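Local coordinates for uncharacterized conserved protein (Methanopyrus kandleri AV19, PDB 2QYA), which is of unknown function but belongs to the DUF424 family and forms a two-chain assembly of small alpha/beta subunits, at residues L21-L26 against L77-A81; Y66-K70 against L110-P114. The protein carries 2 engineered substitutions. All coordinates share one frame; numbering follows the deposited sequence.

Contact 1 of 2, residues L21-L26 against L77-A81; sequences LCDEDL and LGELA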
ATOM      1  N   LEU A  21      -3.132  -1.403  11.270  1.00 36.92           N
ATOM      2  CA  LEU A  21      -3.503  -1.751  12.633  1.00 38.08           C
ATOM      3  C   LEU A  21      -4.180  -0.538  13.187  1.00 38.56           C
ATOM      4  O   LEU A  21      -3.711   0.578  12.966  1.00 39.08           O
ATOM      5  CB  LEU A  21      -2.268  -2.072  13.470  1.00 37.72           C
ATOM      6  CG  LEU A  21      -1.518  -3.359  13.180  1.00 39.17           C
ATOM      7  CD1 LEU A  21      -0.033  -3.123  13.357  1.00 43.80           C
ATOM      8  CD2 LEU A  21      -1.979  -4.441  14.127  1.00 41.16           C
ATOM      9  N   CYS A  22      -5.281  -0.739  13.894  1.00 38.92           N
ATOM     10  CA  CYS A  22      -5.970   0.380  14.522  1.00 39.77           C
ATOM     11  C   CYS A  22      -6.541  -0.080  15.853  1.00 40.80           C
ATOM     12  O   CYS A  22      -7.097  -1.187  15.930  1.00 40.53           O
ATOM     13  CB  CYS A  22      -7.099   0.857  13.608  1.00 39.25           C
ATOM     14  SG  CYS A  22      -7.939   2.372  14.040  1.00 40.48           S
ATOM     15  N   ASP A  23      -6.420   0.752  16.892  1.00 41.55           N
ATOM     16  CA  ASP A  23      -7.140   0.483  18.150  1.00 42.83           C
ATOM     17  C   ASP A  23      -8.646   0.428  17.875  1.00 42.81           C
ATOM     18  O   ASP A  23      -9.209   1.290  17.206  1.00 42.48           O
ATOM     19  CB  ASP A  23      -6.813   1.525  19.239  1.00 42.77           C
ATOM     20  CG  ASP A  23      -5.392   1.395  19.754  1.00 44.27           C
ATOM     21  OD1 ASP A  23      -4.528   0.850  19.011  1.00 45.69           O
ATOM     22  OD2 ASP A  23      -5.128   1.824  20.908  1.00 44.99           O
ATOM     23  N   GLU A  24      -9.283  -0.622  18.366  1.00 44.03           N
ATOM     24  CA  GLU A  24     -10.697  -0.840  18.118  1.00 45.21           C
ATOM     25  C   GLU A  24     -11.531   0.327  18.615  1.00 47.03           C
ATOM     26  O   GLU A  24     -12.422   0.785  17.902  1.00 46.81           O
ATOM     27  CB  GLU A  24     -11.129  -2.131  18.786  1.00 45.22           C
ATOM     28  CG  GLU A  24     -12.432  -2.719  18.313  1.00 44.13           C
ATOM     29  CD  GLU A  24     -12.782  -3.933  19.146  1.00 42.60           C
ATOM     30  OE1 GLU A  24     -12.966  -3.747  20.362  1.00 41.12           O
ATOM     31  OE2 GLU A  24     -12.825  -5.056  18.605  1.00 39.60           O
ATOM     32  N   ASP A  25     -11.206   0.847  19.802  1.00 48.94           N
ATOM     33  CA  ASP A  25     -11.961   1.960  20.383  1.00 52.11           C
ATOM     34  C   ASP A  25     -11.825   3.286  19.621  1.00 53.03           C
ATOM     35  O   ASP A  25     -12.515   4.260  19.940  1.00 53.79           O
ATOM     36  CB  ASP A  25     -11.635   2.136  21.881  1.00 52.95           C
ATOM     37  CG  ASP A  25     -10.177   2.492  22.137  1.00 56.63           C
ATOM     38  OD1 ASP A  25      -9.399   2.710  21.168  1.00 60.71           O
ATOM     39  OD2 ASP A  25      -9.798   2.561  23.335  1.00 61.66           O
ATOM     40  N   LEU A  26     -10.944   3.311  18.619  1.00 54.02           N
ATOM     41  CA  LEU A  26     -10.716   4.489  17.786  1.00 54.80           C
ATOM     42  C   LEU A  26     -11.558   4.515  16.531  1.00 55.65           C
ATOM     43  O   LEU A  26     -11.753   5.566  15.941  1.00 55.89           O
ATOM     44  CB  LEU A  26      -9.254   4.572  17.368  1.00 54.54           C
ATOM     45  CG  LEU A  26      -8.159   4.994  18.342  1.00 54.20           C
ATOM     46  CD1 LEU A  26      -6.907   5.146  17.531  1.00 52.76           C
ATOM     47  CD2 LEU A  26      -8.500   6.295  19.070  1.00 54.13           C
ATOM     48  N   LEU A  77      -2.257   3.042  14.023  1.00 37.36           N
ATOM     49  CA  LEU A  77      -2.855   4.161  14.696  1.00 38.28           C
ATOM     50  C   LEU A  77      -3.431   3.736  16.071  1.00 39.32           C
ATOM     51  O   LEU A  77      -4.344   2.880  16.155  1.00 38.62           O
ATOM     52  CB  LEU A  77      -3.948   4.786  13.819  1.00 37.83           C
ATOM     53  CG  LEU A  77      -4.686   6.009  14.388  1.00 38.87           C
ATOM     54  CD1 LEU A  77      -3.810   7.296  14.410  1.00 38.47           C
ATOM     55  CD2 LEU A  77      -6.041   6.239  13.668  1.00 38.85           C
ATOM     56  N   GLY A  78      -2.920   4.371  17.131  1.00 39.98           N
ATOM     57  CA  GLY A  78      -3.308   4.073  18.511  1.00 40.49           C
ATOM     58  C   GLY A  78      -2.186   3.507  19.357  1.00 41.53           C
ATOM     59  O   GLY A  78      -1.217   2.937  18.857  1.00 40.86           O
ATOM     60  N   GLU A  79      -2.344   3.662  20.667  1.00 42.99           N
ATOM     61  CA  GLU A  79      -1.366   3.235  21.658  1.00 44.47           C
ATOM     62  C   GLU A  79      -1.126   1.736  21.616  1.00 43.44           C
ATOM     63  O   GLU A  79       0.006   1.282  21.564  1.00 43.80           O
ATOM     64  CB  GLU A  79      -1.856   3.671  23.050  1.00 44.58           C
ATOM     65  CG  GLU A  79      -1.053   3.125  24.215  1.00 48.29           C
ATOM     66  CD  GLU A  79      -1.340   3.861  25.521  1.00 48.34           C
ATOM     67  OE1 GLU A  79      -2.391   4.553  25.610  1.00 50.70           O
ATOM     68  OE2 GLU A  79      -0.505   3.739  26.457  1.00 54.97           O
ATOM     69  N   LEU A  80      -2.206   0.960  21.649  1.00 43.37           N
ATOM     70  CA  LEU A  80      -2.110  -0.489  21.540  1.00 41.93           C
ATOM     71  C   LEU A  80      -1.557  -0.913  20.188  1.00 40.93           C
ATOM     72  O   LEU A  80      -0.674  -1.756  20.127  1.00 41.08           O
ATOM     73  CB  LEU A  80      -3.502  -1.113  21.763  1.00 43.35           C
ATOM     74  CG  LEU A  80      -3.543  -2.570  22.216  1.00 44.03           C
ATOM     75  CD1 LEU A  80      -2.946  -2.680  23.631  1.00 46.08           C
ATOM     76  CD2 LEU A  80      -4.977  -3.160  22.156  1.00 41.68           C
ATOM     77  N   ALA A  81      -2.067  -0.336  19.103  1.00 40.17           N
ATOM     78  CA  ALA A  81      -1.559  -0.651  17.743  1.00 40.03           C
ATOM     79  C   ALA A  81      -0.059  -0.382  17.553  1.00 40.07           C
ATOM     80  O   ALA A  81       0.648  -1.164  16.911  1.00 39.87           O
ATOM     81  CB  ALA A  81      -2.372   0.087  16.656  1.00 38.95           C
TER
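At the C-terminal ends of two neighbouring parallel strands of the mixed sheet, 16-23 and 71-77, the bridge between C22 and L77 runs straight into the start of helix 79-87, whose first turn is held by an aspartate from the adjacent strand. L77 N donates to L21 O and D23 N to L77 O, both at 3.1 Å, the regular pattern of a parallel pair. G78 then takes the N-cap position, its CA close against the D23 carboxylate. With CG beside its backbone N (chi1 -70°), D23 lays that carboxylate across the opening turn of the helix. Each oxygen uses its syn lone pair: OD2 receives L80 N and OD1 receives A81 N. Two backbone N-H groups near the positive end of the helix dipole would be expected to stabilise the negative charge of this buried group. Apolar contacts flank it, L21 CB against A81 CB at 3.9 Å and L26 CD1 against L77 CG, also at 3.9 Å. L21 also packs on A55 and I59 of helix 52-66. The shorter of the two carboxylate bonds, from A81 N to D23 OD1, measures 2.7 Å with an N-H...O angle of 152°.

Contact 2 of 2, residues Y66-K70 against L110-P114; sequences YEDEK and LPREP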
ATOM      1  N   TYR A  66       6.502 -11.998   2.938  1.00 40.23           N
ATOM      2  CA  TYR A  66       6.628 -11.179   1.739  1.00 40.41           C
ATOM      3  C   TYR A  66       8.004 -10.561   1.526  1.00 40.77           C
ATOM      4  O   TYR A  66       8.172  -9.780   0.592  1.00 41.20           O
ATOM      5  CB  TYR A  66       5.556 -10.093   1.749  1.00 41.44           C
ATOM      6  CG  TYR A  66       4.188 -10.691   1.532  1.00 41.94           C
ATOM      7  CD1 TYR A  66       3.864 -11.310   0.325  1.00 41.19           C
ATOM      8  CD2 TYR A  66       3.257 -10.712   2.547  1.00 41.87           C
ATOM      9  CE1 TYR A  66       2.602 -11.899   0.128  1.00 41.80           C
ATOM     10  CE2 TYR A  66       1.990 -11.300   2.357  1.00 42.48           C
ATOM     11  CZ  TYR A  66       1.684 -11.877   1.158  1.00 41.47           C
ATOM     12  OH  TYR A  66       0.446 -12.452   0.979  1.00 45.73           O
ATOM     13  N   GLU A  67       8.968 -10.939   2.370  1.00 39.62           N
ATOM     14  CA  GLU A  67      10.288 -10.336   2.409  1.00 39.84           C
ATOM     15  C   GLU A  67      11.046 -10.400   1.087  1.00 39.46           C
ATOM     16  O   GLU A  67      11.940  -9.595   0.877  1.00 39.62           O
ATOM     17  CB  GLU A  67      11.140 -10.948   3.538  1.00 39.02           C
ATOM     18  CG  GLU A  67      11.411 -12.412   3.300  1.00 40.31           C
ATOM     19  CD  GLU A  67      12.186 -13.080   4.412  1.00 44.13           C
ATOM     20  OE1 GLU A  67      12.558 -12.387   5.396  1.00 44.45           O
ATOM     21  OE2 GLU A  67      12.407 -14.313   4.281  1.00 45.19           O
ATOM     22  N   ASP A  68      10.713 -11.355   0.217  1.00 39.64           N
ATOM     23  CA  ASP A  68      11.402 -11.469  -1.069  1.00 40.36           C
ATOM     24  C   ASP A  68      10.471 -11.154  -2.226  1.00 40.66           C
ATOM     25  O   ASP A  68      10.831 -11.345  -3.380  1.00 41.88           O
ATOM     26  CB  ASP A  68      11.979 -12.874  -1.298  1.00 40.42           C
ATOM     27  CG  ASP A  68      13.113 -13.231  -0.339  1.00 40.46           C
ATOM     28  OD1 ASP A  68      13.950 -12.392   0.007  1.00 42.21           O
ATOM     29  OD2 ASP A  68      13.191 -14.399   0.053  1.00 43.42           O
ATOM     30  N   GLU A  69       9.265 -10.696  -1.942  1.00 40.19           N
ATOM     31  CA  GLU A  69       8.272 -10.652  -2.996  1.00 40.53           C
ATOM     32  C   GLU A  69       7.517  -9.352  -3.151  1.00 39.15           C
ATOM     33  O   GLU A  69       7.116  -8.990  -4.262  1.00 39.04           O
ATOM     34  CB  GLU A  69       7.297 -11.815  -2.822  1.00 41.81           C
ATOM     35  CG  GLU A  69       7.755 -13.025  -3.613  1.00 47.45           C
ATOM     36  CD  GLU A  69       7.603 -14.304  -2.847  1.00 55.37           C
ATOM     37  OE1 GLU A  69       6.566 -14.451  -2.149  1.00 58.71           O
ATOM     38  OE2 GLU A  69       8.527 -15.158  -2.947  1.00 58.51           O
ATOM     39  N   LYS A  70       7.319  -8.648  -2.046  1.00 36.73           N
ATOM     40  CA  LYS A  70       6.504  -7.465  -2.091  1.00 36.24           C
ATOM     41  C   LYS A  70       7.092  -6.449  -1.155  1.00 36.37           C
ATOM     42  O   LYS A  70       7.834  -6.801  -0.231  1.00 36.54           O
ATOM     43  CB  LYS A  70       5.053  -7.795  -1.643  1.00 35.90           C
ATOM     44  CG  LYS A  70       4.324  -8.849  -2.468  1.00 33.13           C
ATOM     45  CD  LYS A  70       3.858  -8.298  -3.801  1.00 32.93           C
ATOM     46  CE  LYS A  70       3.414  -9.450  -4.724  1.00 35.02           C
ATOM     47  NZ  LYS A  70       2.813  -8.959  -6.018  1.00 38.19           N
ATOM     48  N   LEU A 110      10.891  -2.706   2.225  1.00 37.00           N
ATOM     49  CA  LEU A 110      11.077  -3.157   0.849  1.00 36.41           C
ATOM     50  C   LEU A 110      11.634  -4.575   0.817  1.00 35.99           C
ATOM     51  O   LEU A 110      12.230  -5.016   1.783  1.00 35.02           O
ATOM     52  CB  LEU A 110      11.924  -2.143   0.031  1.00 37.23           C
ATOM     53  CG  LEU A 110      11.045  -1.007  -0.545  1.00 38.24           C
ATOM     54  CD1 LEU A 110      10.570   0.024   0.517  1.00 38.05           C
ATOM     55  CD2 LEU A 110      11.742  -0.308  -1.707  1.00 39.45           C
ATOM     56  N   PRO A 111      11.430  -5.314  -0.288  1.00 36.10           N
ATOM     57  CA  PRO A 111      11.965  -6.684  -0.325  1.00 36.89           C
ATOM     58  C   PRO A 111      13.500  -6.756  -0.292  1.00 38.39           C
ATOM     59  O   PRO A 111      14.187  -5.762  -0.636  1.00 37.92           O
ATOM     60  CB  PRO A 111      11.495  -7.229  -1.679  1.00 36.88           C
ATOM     61  CG  PRO A 111      10.572  -6.267  -2.247  1.00 35.92           C
ATOM     62  CD  PRO A 111      10.721  -4.956  -1.520  1.00 36.36           C
ATOM     63  N   ARG A 112      14.024  -7.921   0.089  1.00 38.50           N
ATOM     64  CA  ARG A 112      15.450  -8.156   0.025  1.00 39.81           C
ATOM     65  C   ARG A 112      15.903  -8.156  -1.430  1.00 40.91           C
ATOM     66  O   ARG A 112      15.211  -8.671  -2.326  1.00 39.35           O
ATOM     67  CB  ARG A 112      15.825  -9.479   0.695  1.00 39.47           C
ATOM     68  CG  ARG A 112      15.515  -9.480   2.185  1.00 41.13           C
ATOM     69  CD  ARG A 112      15.909 -10.726   2.935  1.00 40.40           C
ATOM     70  NE  ARG A 112      15.389 -11.987   2.393  1.00 42.13           N
ATOM     71  CZ  ARG A 112      15.826 -13.175   2.829  1.00 42.49           C
ATOM     72  NH1 ARG A 112      16.755 -13.214   3.777  1.00 41.77           N
ATOM     73  NH2 ARG A 112      15.370 -14.310   2.329  1.00 41.22           N
ATOM     74  N   GLU A 113      17.071  -7.559  -1.649  1.00 42.40           N
ATOM     75  CA  GLU A 113      17.795  -7.709  -2.909  1.00 44.01           C
ATOM     76  C   GLU A 113      17.944  -9.184  -3.242  1.00 43.90           C
ATOM     77  O   GLU A 113      18.167 -10.009  -2.354  1.00 43.82           O
ATOM     78  CB  GLU A 113      19.179  -7.073  -2.789  1.00 44.95           C
ATOM     79  CG  GLU A 113      19.143  -5.567  -2.693  1.00 48.30           C
ATOM     80  CD  GLU A 113      19.229  -4.902  -4.028  1.00 52.22           C
ATOM     81  OE1 GLU A 113      18.919  -5.555  -5.036  1.00 57.65           O
ATOM     82  OE2 GLU A 113      19.600  -3.717  -4.081  1.00 54.84           O
ATOM     83  N   PRO A 114      17.829  -9.530  -4.528  1.00 43.77           N
ATOM     84  CA  PRO A 114      17.875 -10.953  -4.870  1.00 43.58           C
ATOM     85  C   PRO A 114      19.253 -11.587  -4.644  1.00 43.19           C
ATOM     86  O   PRO A 114      20.283 -10.921  -4.765  1.00 43.70           O
ATOM     87  CB  PRO A 114      17.503 -10.979  -6.373  1.00 43.73           C
ATOM     88  CG  PRO A 114      16.976  -9.581  -6.670  1.00 45.07           C
ATOM     89  CD  PRO A 114      17.667  -8.665  -5.707  1.00 43.33           C
TER
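The CA atoms of the two irregular backbones are nearest at E67 and P111, 4.9 Å apart. One main-chain hydrogen bond ties them, R112 N to E67 O at 2.8 Å and nearly straight. P111 CA also approaches the same E67 oxygen, at 3.1 Å, in a CA-H...O contact. Beyond this link the R112 side chain runs alongside E67, its bend at chi3 (-54°) setting the guanidinium beside two carboxylates that meet it in different ways. D68 lies at the guanidinium edge, the two planes nearly coplanar, and is gripped side-on: NE donates to OD1 at 2.8 Å, and NH2 to OD2 at 3.2 Å along an almost linear N-H...O path of 176°. E67 instead stacks its carboxylate over one guanidinium face, the planes 19° apart. Its OE2 stands 3.5 Å from R112 NH2, with no N-H directed at it, making this salt bridge purely electrostatic. Together the two acids probably offset the arginine's charge on an exposed surface. On the other side of the main-chain bond, the P111 ring rests on the backbone of K70, its CG 3.4 Å from K70 O. The K70 side chain leads elsewhere, to G14 O through NZ and to F44 of the second subunit through a cation-pi contact. The 66-70 segment is the turn from helix 52-66 into strand 71-77, where P111 packs on T71, while 110-114 continues from the adjacent antiparallel strand 103-109.

Contacts 1 and 2 lie on opposite sides of the chain's centre, with their own centres about 27 Å apart and nearest atoms about 14 Å apart. Strand 71-77 connects them: its entry follows the 66-70 turn of contact 2, and its exit at L77 belongs to contact 1. Along the chain the segments alternate, 21-26, 66-70, 77-81 and 110-114, so the two pairings cross along the chain, around a shared sheet. Contact 1 joins this strand to its parallel neighbour 16-23 at a buried site, whereas contact 2 ties the surface turn before it to the tail leaving its antiparallel neighbour 103-109. The two ends of strand 71-77 are thus tied toward different neighbours in the sheet.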